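Local coordinates for xylose isomerase domain protein TIM barrel (Planctomyces limnophilus, PDB 3TVA) that probably acts as an isomerase of the xylose isomerase-like TIM barrel family and binds a magnesium ion, at residues T17-G22 against V38-P43; H46-E51 against K105-F110; M188-T193 against K213-A218. All coordinates share one frame; numbering follows the deposited sequence. Where two conformers were deposited one is given.

Interaction 1 of 3, residues T17-G22 against V38-P43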
ATOM      1  N   THR A  17      -8.012   4.381   4.268  0.64 25.47           N
ATOM      2  CA  THR A  17      -8.690   5.638   4.554  0.64 28.31           C
ATOM      3  C   THR A  17      -7.788   6.841   4.336  0.64 30.13           C
ATOM      4  O   THR A  17      -6.573   6.702   4.177  0.64 26.28           O
ATOM      5  CB  THR A  17      -9.192   5.692   6.010  0.64 33.33           C
ATOM      6  OG1 THR A  17      -8.079   5.593   6.908  0.64 30.80           O
ATOM      7  CG2 THR A  17     -10.170   4.558   6.276  0.64 35.14           C
ATOM      8  N   SER A  18      -8.411   8.017   4.282  1.00 32.26           N
ATOM      9  CA  SER A  18      -7.695   9.288   4.180  1.00 36.62           C
ATOM     10  C   SER A  18      -8.242  10.231   5.237  1.00 34.97           C
ATOM     11  O   SER A  18      -9.445  10.232   5.479  1.00 40.63           O
ATOM     12  CB  SER A  18      -7.914   9.939   2.804  1.00 40.01           C
ATOM     13  OG  SER A  18      -7.121   9.329   1.797  1.00 39.51           O
ATOM     14  N   VAL A  19      -7.376  10.986   5.911  1.00 34.92           N
ATOM     15  CA  VAL A  19      -7.837  12.147   6.688  1.00 38.66           C
ATOM     16  C   VAL A  19      -8.228  13.330   5.788  1.00 44.61           C
ATOM     17  O   VAL A  19      -9.350  13.844   5.848  1.00 47.43           O
ATOM     18  CB  VAL A  19      -6.749  12.629   7.666  1.00 37.55           C
ATOM     19  CG1 VAL A  19      -7.240  13.852   8.458  1.00 38.46           C
ATOM     20  CG2 VAL A  19      -6.335  11.495   8.586  1.00 34.19           C
ATOM     21  N   ASP A  20      -7.278  13.762   4.965  1.00 46.40           N
ATOM     22  CA  ASP A  20      -7.535  14.715   3.884  1.00 53.70           C
ATOM     23  C   ASP A  20      -6.904  14.241   2.563  1.00 56.81           C
ATOM     24  O   ASP A  20      -7.613  13.900   1.612  1.00 61.87           O
ATOM     25  CB  ASP A  20      -7.089  16.141   4.260  1.00 55.27           C
ATOM     26  CG  ASP A  20      -5.741  16.176   4.986  1.00 54.33           C
ATOM     27  OD1 ASP A  20      -5.568  17.027   5.886  1.00 54.28           O
ATOM     28  OD2 ASP A  20      -4.852  15.365   4.652  1.00 50.79           O
ATOM     29  N   ALA A  21      -5.572  14.204   2.521  1.00 51.28           N
ATOM     30  CA  ALA A  21      -4.837  13.820   1.316  1.00 45.61           C
ATOM     31  C   ALA A  21      -5.069  12.358   0.966  1.00 37.09           C
ATOM     32  O   ALA A  21      -5.381  11.554   1.839  1.00 31.64           O
ATOM     33  CB  ALA A  21      -3.343  14.087   1.494  1.00 45.16           C
ATOM     34  N   GLY A  22      -4.907  12.010  -0.309  1.00 37.09           N
ATOM     35  CA  GLY A  22      -5.041  10.625  -0.739  1.00 34.15           C
ATOM     36  C   GLY A  22      -6.431  10.241  -1.236  1.00 34.00           C
ATOM     37  O   GLY A  22      -7.368  11.048  -1.213  1.00 33.57           O
ATOM     38  N   VAL A  38      -7.636  -0.008   9.961  1.00 20.88           N
ATOM     39  CA  VAL A  38      -7.485   0.757   8.733  1.00 16.38           C
ATOM     40  C   VAL A  38      -6.007   0.968   8.423  1.00 17.36           C
ATOM     41  O   VAL A  38      -5.153   0.920   9.309  1.00 21.21           O
ATOM     42  CB  VAL A  38      -8.145   2.163   8.825  1.00 21.00           C
ATOM     43  CG1 VAL A  38      -9.667   2.068   8.978  1.00 22.30           C
ATOM     44  CG2 VAL A  38      -7.529   2.991   9.956  1.00 18.62           C
ATOM     45  N   GLN A  39      -5.721   1.215   7.152  1.00 16.59           N
ATOM     46  CA  GLN A  39      -4.488   1.870   6.760  1.00 19.20           C
ATOM     47  C   GLN A  39      -4.888   3.289   6.412  1.00 21.53           C
ATOM     48  O   GLN A  39      -6.009   3.539   5.990  1.00 23.94           O
ATOM     49  CB  GLN A  39      -3.857   1.200   5.543  1.00 16.89           C
ATOM     50  CG  GLN A  39      -3.334  -0.194   5.827  1.00 16.07           C
ATOM     51  CD  GLN A  39      -2.551  -0.738   4.657  1.00 21.20           C
ATOM     52  OE1 GLN A  39      -2.188   0.009   3.753  1.00 24.49           O
ATOM     53  NE2 GLN A  39      -2.283  -2.042   4.662  1.00 19.81           N
ATOM     54  N   VAL A  40      -3.986   4.231   6.631  1.00 16.19           N
ATOM     55  CA  VAL A  40      -4.331   5.629   6.464  1.00 20.26           C
ATOM     56  C   VAL A  40      -3.337   6.331   5.555  1.00 25.23           C
ATOM     57  O   VAL A  40      -2.121   6.237   5.760  1.00 23.00           O
ATOM     58  CB  VAL A  40      -4.313   6.357   7.828  1.00 21.55           C
ATOM     59  CG1 VAL A  40      -4.804   7.780   7.676  1.00 27.48           C
ATOM     60  CG2 VAL A  40      -5.178   5.608   8.828  1.00 27.63           C
ATOM     61  N   HIS A  41      -3.842   7.057   4.567  1.00 20.12           N
ATOM     62  CA  HIS A  41      -2.973   7.946   3.831  1.00 21.23           C
ATOM     63  C   HIS A  41      -2.565   9.107   4.754  1.00 23.41           C
ATOM     64  O   HIS A  41      -3.409   9.701   5.417  1.00 26.39           O
ATOM     65  CB  HIS A  41      -3.653   8.463   2.568  1.00 23.54           C
ATOM     66  CG  HIS A  41      -2.704   9.106   1.606  1.00 29.19           C
ATOM     67  ND1 HIS A  41      -2.083  10.311   1.868  1.00 33.07           N
ATOM     68  CD2 HIS A  41      -2.246   8.700   0.397  1.00 26.65           C
ATOM     69  CE1 HIS A  41      -1.301  10.633   0.849  1.00 32.79           C
ATOM     70  NE2 HIS A  41      -1.380   9.670  -0.055  1.00 33.73           N
ATOM     71  N   ALA A  42      -1.275   9.417   4.815  1.00 23.17           N
ATOM     72  CA  ALA A  42      -0.806  10.483   5.703  1.00 22.78           C
ATOM     73  C   ALA A  42      -1.455  11.813   5.332  1.00 18.90           C
ATOM     74  O   ALA A  42      -1.667  12.105   4.162  1.00 18.81           O
ATOM     75  CB  ALA A  42       0.717  10.612   5.655  1.00 22.46           C
ATOM     76  N   PRO A  43      -1.776  12.617   6.342  1.00 20.67           N
ATOM     77  CA  PRO A  43      -2.414  13.913   6.115  1.00 22.97           C
ATOM     78  C   PRO A  43      -1.472  14.875   5.417  1.00 21.78           C
ATOM     79  O   PRO A  43      -0.262  14.613   5.325  1.00 21.41           O
ATOM     80  CB  PRO A  43      -2.738  14.403   7.526  1.00 23.75           C
ATOM     81  CG  PRO A  43      -1.757  13.706   8.406  1.00 24.28           C
ATOM     82  CD  PRO A  43      -1.529  12.356   7.771  1.00 23.72           C
TER
HETATM   83  O   HOH W   1      -4.901  11.828   4.506  1.00 24.95           O
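Thr-17 bonds to Gln-39 and His-41 through its backbone, in the manner of parallel strands. Thr-17 N donates to Gln-39 O at 2.8 Å. His-41 N donates to Thr-17 O, also at 2.8 Å. Both bonds are nearly straight. The hydroxyl adds a third: Thr-17 OG1 donates to Gln-39 O at 3.1 Å, from above the carbonyl plane. One carbonyl oxygen is thus held by two donors of a single residue. Thr-17 OG1 can reach it because chi1 of 61° places the hydroxyl between the backbone N and the carbonyl carbon.

After Ser-18, residues 19-22 turn back over His-41. A water accepts from Asp-20 N and can donate to Ala-21 O and His-41 O, so it ties this loop to the strand end. Ser-18 OG donates to Ala-21 O at 2.8 Å and draws the turn together. His-41 ND1 donates to Ala-42 O at 2.9 Å, close to the ring plane, which fixes the ring's rotation. Gly-22 CA lies over the ring face in a CH-pi contact, 3.6 Å from the centroid of the His-41 ring. The glycine lets the backbone come this close to the ring.

Thr-17 CG2 meets Val-38 CG1 at 3.7 Å, the two side chains crossing at about a right angle. Val-19 CG2 rests loosely on Val-40 CG1. Asp-20 OD2 lies 3.2 Å from Pro-43 CA and accepts from Ala-21 N and His-44 N, while Asp-20 OD1 bonds to Thr-47.

Gln-39 turns its amide elsewhere, bonding to Asn-182 and to the magnesium ligand His-211, which it probably helps to orient. The two segments close the beta-alpha-beta unit of strand 13-18, helix 27-32 and strand 37-41. Strand 66-71 continues the barrel sheet beyond strand 37-41, and helix 97-114 packs on Ala-42 and Pro-43.

Interaction 2 of 3, residues H46-E51 against K105-F110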
ATOM      1  N   HIS A  46       0.429  20.489   6.631  0.54 35.99           N
ATOM      2  CA  HIS A  46      -0.045  21.415   7.658  0.54 40.60           C
ATOM      3  C   HIS A  46      -0.883  20.733   8.741  0.54 38.58           C
ATOM      4  O   HIS A  46      -1.078  21.282   9.822  0.54 40.31           O
ATOM      5  CB  HIS A  46      -0.811  22.590   7.030  0.54 48.64           C
ATOM      6  CG  HIS A  46      -1.768  22.187   5.951  0.54 53.68           C
ATOM      7  ND1 HIS A  46      -1.354  21.737   4.714  0.54 58.56           N
ATOM      8  CD2 HIS A  46      -3.122  22.177   5.919  0.54 58.56           C
ATOM      9  CE1 HIS A  46      -2.410  21.463   3.970  0.54 60.55           C
ATOM     10  NE2 HIS A  46      -3.496  21.719   4.678  0.54 61.33           N
ATOM     11  N   THR A  47      -1.397  19.550   8.428  1.00 33.52           N
ATOM     12  CA  THR A  47      -2.161  18.731   9.382  1.00 32.63           C
ATOM     13  C   THR A  47      -1.357  17.620  10.065  1.00 35.00           C
ATOM     14  O   THR A  47      -1.916  16.653  10.575  1.00 36.94           O
ATOM     15  CB  THR A  47      -3.547  18.307   8.852  1.00 37.44           C
ATOM     16  OG1 THR A  47      -3.418  17.769   7.534  1.00 37.21           O
ATOM     17  CG2 THR A  47      -4.480  19.548   8.797  1.00 33.84           C
ATOM     18  N   ARG A  48      -0.048  17.672   9.879  1.00 30.26           N
ATOM     19  CA  ARG A  48       0.874  16.624  10.300  1.00 28.20           C
ATOM     20  C   ARG A  48       1.578  16.771  11.661  1.00 29.69           C
ATOM     21  O   ARG A  48       2.518  16.026  11.943  1.00 29.23           O
ATOM     22  CB  ARG A  48       1.923  16.427   9.213  1.00 30.07           C
ATOM     23  CG  ARG A  48       2.161  15.009   8.811  1.00 34.85           C
ATOM     24  CD  ARG A  48       3.200  15.008   7.689  1.00 37.10           C
ATOM     25  NE  ARG A  48       2.579  14.777   6.395  1.00 39.04           N
ATOM     26  CZ  ARG A  48       3.123  15.104   5.230  1.00 35.48           C
ATOM     27  NH1 ARG A  48       4.303  15.711   5.189  1.00 32.56           N
ATOM     28  NH2 ARG A  48       2.472  14.826   4.108  1.00 37.76           N
ATOM     29  N   THR A  49       1.219  17.762  12.469  1.00 28.54           N
ATOM     30  CA  THR A  49       1.967  17.986  13.706  1.00 26.19           C
ATOM     31  C   THR A  49       1.661  16.952  14.789  1.00 23.48           C
ATOM     32  O   THR A  49       0.747  16.145  14.652  1.00 20.07           O
ATOM     33  CB  THR A  49       1.649  19.377  14.301  1.00 30.37           C
ATOM     34  OG1 THR A  49       0.295  19.392  14.777  1.00 28.95           O
ATOM     35  CG2 THR A  49       1.839  20.461  13.250  1.00 30.24           C
ATOM     36  N   ARG A  50       2.377  17.044  15.903  1.00 20.11           N
ATOM     37  CA  ARG A  50       2.153  16.158  17.025  1.00 26.91           C
ATOM     38  C   ARG A  50       0.738  16.326  17.599  1.00 23.62           C
ATOM     39  O   ARG A  50       0.100  15.357  17.992  1.00 20.83           O
ATOM     40  CB  ARG A  50       3.185  16.429  18.114  1.00 31.85           C
ATOM     41  CG  ARG A  50       3.146  15.408  19.235  1.00 36.57           C
ATOM     42  CD  ARG A  50       4.111  15.784  20.356  1.00 46.98           C
ATOM     43  NE  ARG A  50       4.233  14.714  21.339  0.78 53.83           N
ATOM     44  CZ  ARG A  50       4.415  14.908  22.642  0.61 61.94           C
ATOM     45  NH1 ARG A  50       4.493  16.140  23.132  0.64 65.92           N
ATOM     46  NH2 ARG A  50       4.516  13.867  23.459  0.65 63.80           N
ATOM     47  N   GLU A  51       0.257  17.563  17.623  1.00 21.46           N
ATOM     48  CA  GLU A  51      -1.068  17.855  18.160  1.00 28.69           C
ATOM     49  C   GLU A  51      -2.155  17.232  17.277  1.00 25.50           C
ATOM     50  O   GLU A  51      -3.151  16.725  17.793  1.00 25.64           O
ATOM     51  CB  GLU A  51      -1.270  19.367  18.318  1.00 32.57           C
ATOM     52  CG  GLU A  51      -0.333  20.019  19.342  1.00 52.21           C
ATOM     53  CD  GLU A  51       1.148  20.076  18.899  1.00 66.02           C
ATOM     54  OE1 GLU A  51       2.031  19.879  19.769  1.00 76.31           O
ATOM     55  OE2 GLU A  51       1.434  20.322  17.698  1.00 60.65           O
ATOM     56  N   LYS A 105      10.132  11.117   6.238  1.00 17.78           N
ATOM     57  CA  LYS A 105      10.589  11.196   7.627  1.00 19.27           C
ATOM     58  C   LYS A 105       9.597  11.915   8.552  1.00 17.47           C
ATOM     59  O   LYS A 105       9.416  11.494   9.683  1.00 16.97           O
ATOM     60  CB  LYS A 105      11.983  11.801   7.732  1.00 17.78           C
ATOM     61  CG  LYS A 105      13.062  10.913   7.094  1.00 18.07           C
ATOM     62  CD  LYS A 105      14.435  11.570   7.202  1.00 20.95           C
ATOM     63  CE  LYS A 105      15.459  10.808   6.374  1.00 23.42           C
ATOM     64  NZ  LYS A 105      16.777  11.473   6.422  1.00 26.27           N
ATOM     65  N   GLU A 106       8.953  12.979   8.080  1.00 13.27           N
ATOM     66  CA  GLU A 106       7.879  13.612   8.862  1.00 18.02           C
ATOM     67  C   GLU A 106       6.690  12.672   9.026  1.00 16.80           C
ATOM     68  O   GLU A 106       6.027  12.678  10.052  1.00 18.54           O
ATOM     69  CB  GLU A 106       7.359  14.870   8.179  1.00 23.46           C
ATOM     70  CG  GLU A 106       8.316  16.016   8.089  1.00 37.83           C
ATOM     71  CD  GLU A 106       7.765  17.100   7.169  1.00 55.93           C
ATOM     72  OE1 GLU A 106       8.571  17.714   6.424  1.00 62.74           O
ATOM     73  OE2 GLU A 106       6.518  17.307   7.180  1.00 56.08           O
ATOM     74  N   ILE A 107       6.401  11.885   7.993  1.00 15.16           N
ATOM     75  CA  ILE A 107       5.308  10.929   8.073  1.00 13.63           C
ATOM     76  C   ILE A 107       5.650   9.833   9.089  1.00 16.31           C
ATOM     77  O   ILE A 107       4.794   9.406   9.867  1.00 17.84           O
ATOM     78  CB  ILE A 107       4.942  10.380   6.674  1.00 19.76           C
ATOM     79  CG1 ILE A 107       4.193  11.470   5.885  1.00 19.99           C
ATOM     80  CG2 ILE A 107       4.082   9.119   6.776  1.00 16.71           C
ATOM     81  CD1 ILE A 107       4.225  11.257   4.371  1.00 22.03           C
ATOM     82  N   SER A 108       6.914   9.416   9.106  1.00 15.74           N
ATOM     83  CA  SER A 108       7.414   8.509  10.147  1.00 14.98           C
ATOM     84  C   SER A 108       7.255   9.099  11.555  1.00 14.58           C
ATOM     85  O   SER A 108       6.799   8.408  12.466  1.00 15.73           O
ATOM     86  CB  SER A 108       8.882   8.143   9.875  1.00 13.09           C
ATOM     87  OG  SER A 108       9.421   7.348  10.923  1.00 19.65           O
ATOM     88  N   ASP A 109       7.615  10.375  11.731  1.00 14.16           N
ATOM     89  CA  ASP A 109       7.381  11.075  13.000  1.00 16.47           C
ATOM     90  C   ASP A 109       5.885  11.073  13.384  1.00 19.45           C
ATOM     91  O   ASP A 109       5.522  10.771  14.513  1.00 18.53           O
ATOM     92  CB  ASP A 109       7.895  12.532  12.935  1.00 17.21           C
ATOM     93  CG  ASP A 109       9.399  12.620  12.736  1.00 24.44           C
ATOM     94  OD1 ASP A 109      10.103  11.606  12.962  1.00 24.97           O
ATOM     95  OD2 ASP A 109       9.886  13.707  12.341  1.00 25.84           O
ATOM     96  N   PHE A 110       5.025  11.407  12.430  1.00 18.05           N
ATOM     97  CA  PHE A 110       3.579  11.410  12.657  1.00 17.90           C
ATOM     98  C   PHE A 110       3.060  10.023  13.055  1.00 19.15           C
ATOM     99  O   PHE A 110       2.269   9.890  14.008  1.00 19.34           O
ATOM    100  CB  PHE A 110       2.868  11.903  11.391  1.00 21.32           C
ATOM    101  CG  PHE A 110       1.360  11.922  11.492  1.00 23.01           C
ATOM    102  CD1 PHE A 110       0.606  10.850  11.034  1.00 20.15           C
ATOM    103  CD2 PHE A 110       0.701  13.029  12.009  1.00 22.33           C
ATOM    104  CE1 PHE A 110      -0.785  10.863  11.108  1.00 17.83           C
ATOM    105  CE2 PHE A 110      -0.695  13.053  12.088  1.00 23.79           C
ATOM    106  CZ  PHE A 110      -1.435  11.964  11.640  1.00 19.50           C
TER
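Arg-48 lies across a face of helix 97-114 formed by Glu-106, Ile-107 and Phe-110. Its side chain carries most of the contact. From CB the chain leaves with chi1 at -132°, away from any staggered position. This lays Arg-48 CG near Phe-110, 4.0 Å from Phe-110 CD2. The next carbon, Arg-48 CD, is 4.1 Å from both Glu-106 OE2 and Ile-107 CG1. The chain then bends at chi3, -104°, and the guanidinium comes down on Ile-107. Arg-48 NE is 3.7 Å from Ile-107 CG1, which sits over one face of the flat group, offset toward its rim.

The contact joins the loop between strand 37-41 and helix 50-62 to helix 97-114 on the outside of the TIM barrel. Arg-48 lies in that loop, and Thr-49 is the N-cap of helix 50-62. Helix 97-114 comes after the next strand, 66-71, whose Ile-70 lies against both Ile-107 and Phe-110.

At the tip the two terminal nitrogens part. Arg-48 NH1 makes a salt bridge with Glu-106 OE2 at 3.4 Å, a weak hydrogen bond. The carboxylate oxygen is at the guanidinium edge, near its plane, but the two planes are 55° apart. Glu-103, one turn earlier on the helix, gives NH1 a second acidic partner. The two carboxylates probably share the positive charge. Arg-48 NH2 lies 4.0 Å from Ile-107 CD1 and donates to Pro-43 O, so the group is also tied to the loop just after strand 37-41.

Phe-110 meets backbone as well as side chain. Arg-48 O approaches the ring edge, 3.5 Å from Phe-110 CD2. Thr-49 O lies at the same edge, somewhat farther off.

Interaction 3 of 3, residues M188-T193 against K213-A218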
HETATM    1  N   MSE A 188      -0.052  -5.105 -10.131  0.70 22.06           N
HETATM    2  CA  MSE A 188       0.718  -5.786 -11.163  0.70 23.22           C
HETATM    3  C   MSE A 188      -0.088  -6.054 -12.419  0.70 21.87           C
HETATM    4  O   MSE A 188       0.469  -6.160 -13.511  0.70 24.02           O
HETATM    5  CB  MSE A 188       1.303  -7.072 -10.629  0.70 21.70           C
HETATM    6  CG  MSE A 188       2.350  -6.822  -9.576  0.70 27.47           C
HETATM    7 SE   MSE A 188       3.222  -8.509  -9.289  0.70 46.18          SE
HETATM    8  CE  MSE A 188       4.254  -8.624 -10.957  0.70 30.10           C
ATOM      9  N   ILE A 189      -1.402  -6.161 -12.265  1.00 20.45           N
ATOM     10  CA  ILE A 189      -2.279  -6.248 -13.417  1.00 19.32           C
ATOM     11  C   ILE A 189      -2.428  -4.887 -14.086  1.00 24.78           C
ATOM     12  O   ILE A 189      -2.448  -4.786 -15.314  1.00 25.50           O
ATOM     13  CB  ILE A 189      -3.641  -6.830 -13.022  1.00 19.54           C
ATOM     14  CG1 ILE A 189      -3.448  -8.271 -12.544  1.00 17.91           C
ATOM     15  CG2 ILE A 189      -4.603  -6.766 -14.188  1.00 19.50           C
ATOM     16  CD1 ILE A 189      -4.726  -8.976 -12.150  1.00 21.27           C
ATOM     17  N   LEU A 190      -2.521  -3.840 -13.274  1.00 24.54           N
ATOM     18  CA  LEU A 190      -2.667  -2.487 -13.799  1.00 23.66           C
ATOM     19  C   LEU A 190      -1.433  -2.093 -14.616  1.00 22.20           C
ATOM     20  O   LEU A 190      -1.560  -1.604 -15.741  1.00 24.44           O
ATOM     21  CB  LEU A 190      -2.943  -1.497 -12.662  1.00 23.18           C
ATOM     22  CG  LEU A 190      -4.312  -1.647 -11.987  1.00 25.39           C
ATOM     23  CD1 LEU A 190      -4.390  -0.800 -10.719  1.00 27.53           C
ATOM     24  CD2 LEU A 190      -5.443  -1.260 -12.957  1.00 26.15           C
ATOM     25  N   TYR A 191      -0.244  -2.346 -14.073  1.00 19.80           N
ATOM     26  CA  TYR A 191       0.994  -2.120 -14.819  1.00 24.70           C
ATOM     27  C   TYR A 191       1.232  -3.122 -15.944  1.00 30.97           C
ATOM     28  O   TYR A 191       2.063  -2.888 -16.818  1.00 35.45           O
ATOM     29  CB  TYR A 191       2.200  -2.130 -13.880  1.00 24.09           C
ATOM     30  CG  TYR A 191       2.280  -0.921 -12.983  1.00 24.94           C
ATOM     31  CD1 TYR A 191       2.674   0.313 -13.479  1.00 28.20           C
ATOM     32  CD2 TYR A 191       1.970  -1.016 -11.638  1.00 26.66           C
ATOM     33  CE1 TYR A 191       2.745   1.426 -12.646  1.00 32.76           C
ATOM     34  CE2 TYR A 191       2.028   0.080 -10.807  1.00 30.61           C
ATOM     35  CZ  TYR A 191       2.420   1.297 -11.311  1.00 33.63           C
ATOM     36  OH  TYR A 191       2.476   2.376 -10.465  1.00 36.90           O
ATOM     37  N   GLY A 192       0.518  -4.243 -15.918  1.00 32.28           N
ATOM     38  CA  GLY A 192       0.659  -5.264 -16.953  1.00 34.57           C
ATOM     39  C   GLY A 192       1.972  -6.043 -16.886  1.00 33.76           C
ATOM     40  O   GLY A 192       2.440  -6.595 -17.876  1.00 37.72           O
ATOM     41  N   THR A 193       2.580  -6.073 -15.709  1.00 33.81           N
ATOM     42  CA  THR A 193       3.896  -6.673 -15.559  1.00 41.58           C
ATOM     43  C   THR A 193       3.978  -8.209 -15.481  1.00 50.99           C
ATOM     44  O   THR A 193       4.768  -8.827 -16.209  1.00 58.54           O
ATOM     45  CB  THR A 193       4.591  -6.070 -14.360  1.00 40.85           C
ATOM     46  OG1 THR A 193       3.725  -6.168 -13.233  1.00 45.45           O
ATOM     47  CG2 THR A 193       4.850  -4.616 -14.630  1.00 37.81           C
ATOM     48  N   LYS A 213      -7.546  -5.588  -3.663  1.00 23.46           N
ATOM     49  CA  LYS A 213      -8.010  -4.733  -4.744  1.00 25.01           C
ATOM     50  C   LYS A 213      -8.017  -5.612  -5.992  1.00 23.59           C
ATOM     51  O   LYS A 213      -7.279  -6.598  -6.058  1.00 20.35           O
ATOM     52  CB  LYS A 213      -7.070  -3.535  -4.921  1.00 19.46           C
ATOM     53  CG  LYS A 213      -7.657  -2.456  -5.821  1.00 27.32           C
ATOM     54  CD  LYS A 213      -6.600  -1.740  -6.638  1.00 31.50           C
ATOM     55  CE  LYS A 213      -5.762  -0.845  -5.811  1.00 29.41           C
ATOM     56  NZ  LYS A 213      -4.419  -0.587  -6.440  1.00 24.58           N
ATOM     57  N   ASP A 214      -8.844  -5.276  -6.979  1.00 21.34           N
ATOM     58  CA  ASP A 214      -8.963  -6.127  -8.168  1.00 23.55           C
ATOM     59  C   ASP A 214      -8.835  -5.293  -9.446  1.00 22.82           C
ATOM     60  O   ASP A 214      -9.092  -4.085  -9.438  1.00 22.31           O
ATOM     61  CB  ASP A 214     -10.306  -6.873  -8.149  1.00 22.74           C
ATOM     62  CG  ASP A 214     -10.252  -8.232  -8.866  1.00 25.89           C
ATOM     63  OD1 ASP A 214      -9.293  -8.505  -9.626  1.00 26.41           O
ATOM     64  OD2 ASP A 214     -11.194  -9.030  -8.671  1.00 24.20           O
ATOM     65  N   ALA A 215      -8.441  -5.936 -10.542  1.00 21.99           N
ATOM     66  CA  ALA A 215      -8.286  -5.229 -11.810  1.00 25.28           C
ATOM     67  C   ALA A 215      -8.393  -6.172 -12.998  1.00 26.72           C
ATOM     68  O   ALA A 215      -8.214  -7.382 -12.857  1.00 28.86           O
ATOM     69  CB  ALA A 215      -6.947  -4.488 -11.846  1.00 20.41           C
ATOM     70  N   LEU A 216      -8.670  -5.601 -14.167  1.00 24.40           N
ATOM     71  CA  LEU A 216      -8.688  -6.345 -15.425  1.00 25.07           C
ATOM     72  C   LEU A 216      -7.411  -6.035 -16.196  1.00 26.51           C
ATOM     73  O   LEU A 216      -6.966  -4.883 -16.218  1.00 24.65           O
ATOM     74  CB  LEU A 216      -9.901  -5.931 -16.270  1.00 28.51           C
ATOM     75  CG  LEU A 216     -11.286  -6.225 -15.685  1.00 33.24           C
ATOM     76  CD1 LEU A 216     -12.398  -5.557 -16.529  1.00 34.97           C
ATOM     77  CD2 LEU A 216     -11.522  -7.752 -15.580  1.00 29.85           C
ATOM     78  N   TRP A 217      -6.810  -7.048 -16.812  1.00 27.56           N
ATOM     79  CA  TRP A 217      -5.650  -6.820 -17.676  1.00 28.04           C
ATOM     80  C   TRP A 217      -5.992  -5.884 -18.829  1.00 30.91           C
ATOM     81  O   TRP A 217      -7.115  -5.891 -19.334  1.00 32.11           O
ATOM     82  CB  TRP A 217      -5.158  -8.138 -18.283  1.00 26.98           C
ATOM     83  CG  TRP A 217      -4.578  -9.079 -17.288  1.00 27.50           C
ATOM     84  CD1 TRP A 217      -5.210 -10.135 -16.691  1.00 30.68           C
ATOM     85  CD2 TRP A 217      -3.246  -9.061 -16.767  1.00 24.66           C
ATOM     86  NE1 TRP A 217      -4.351 -10.766 -15.820  1.00 29.31           N
ATOM     87  CE2 TRP A 217      -3.141 -10.127 -15.848  1.00 26.31           C
ATOM     88  CE3 TRP A 217      -2.136  -8.241 -16.978  1.00 27.65           C
ATOM     89  CZ2 TRP A 217      -1.966 -10.403 -15.151  1.00 27.95           C
ATOM     90  CZ3 TRP A 217      -0.972  -8.508 -16.281  1.00 28.42           C
ATOM     91  CH2 TRP A 217      -0.897  -9.581 -15.376  1.00 27.66           C
ATOM     92  N   ALA A 218      -5.016  -5.095 -19.267  1.00 31.76           N
ATOM     93  CA  ALA A 218      -5.133  -4.411 -20.553  1.00 31.67           C
ATOM     94  C   ALA A 218      -5.093  -5.461 -21.667  1.00 35.44           C
ATOM     95  O   ALA A 218      -4.668  -6.597 -21.431  1.00 38.09           O
ATOM     96  CB  ALA A 218      -3.989  -3.411 -20.717  1.00 29.99           C
TER
HETATM   97  O   HOH W   2      -2.483  -4.645 -17.847  1.00 22.73           O
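A Schellman motif ends helix 185-190, and Ile-189 of that helix packs against Trp-217. Gly-192, with positive phi, is its C-prime residue. Thr-193 N bonds to Met-188 O at 3.0 Å, and Gly-192 N bonds weakly to Ile-189 O. The residue at 188 is selenomethionine.

The Trp-217 indole lies across Ile-189 at about a right angle. Chi1 of Ile-189 is -64°, with CG1 beside the backbone N; this puts CG2 opposite that N and over one indole face, in a CH-pi contact 3.9 Å from the centroid of the Trp-217 five-membered ring. Ile-189 CG1 covers the same face nearer Trp-217 CZ2, at 3.7 Å. Gly-192 CA meets the ring edge, 3.7 Å from Trp-217 CZ3. With an alanine in place of Trp-217, Ile-189 and the Gly-192 turn would probably lose their aromatic cover, and a gap would open beside the helix end.

Leu-190 CD2 touches Ala-215 CB at 3.7 Å. A water bridges Ile-189 O and Ala-218 N. Lys-213 NZ bonds to Asp-184, a magnesium ligand. Here a short helix packs on the extended end of a barrel strand, beside the metal site at the C-terminal ends of the strands, where TIM barrels carry their active sites.

In the fold
Interactions 1 and 2 touch through residues 42-43 and helix 97-114. Interaction 1 joins two adjacent strands, and interaction 2 joins the loop after the second of them to an outer helix. Interaction 3 reaches the same barrel sheet as interaction 1 but lies on the other side of the chain's centre from interaction 2. All are partly buried: the centre of interaction 1 lies about 11 Å from that of the chain, 3 about 15 Å, 2 about 19 Å. Chemistry follows place: backbone bonds between strands in 1, a charged side chain over a helix in 2, apolar and aromatic packing in 3. Interactions 1 and 3 border the magnesium site; interaction 2 lies away from it.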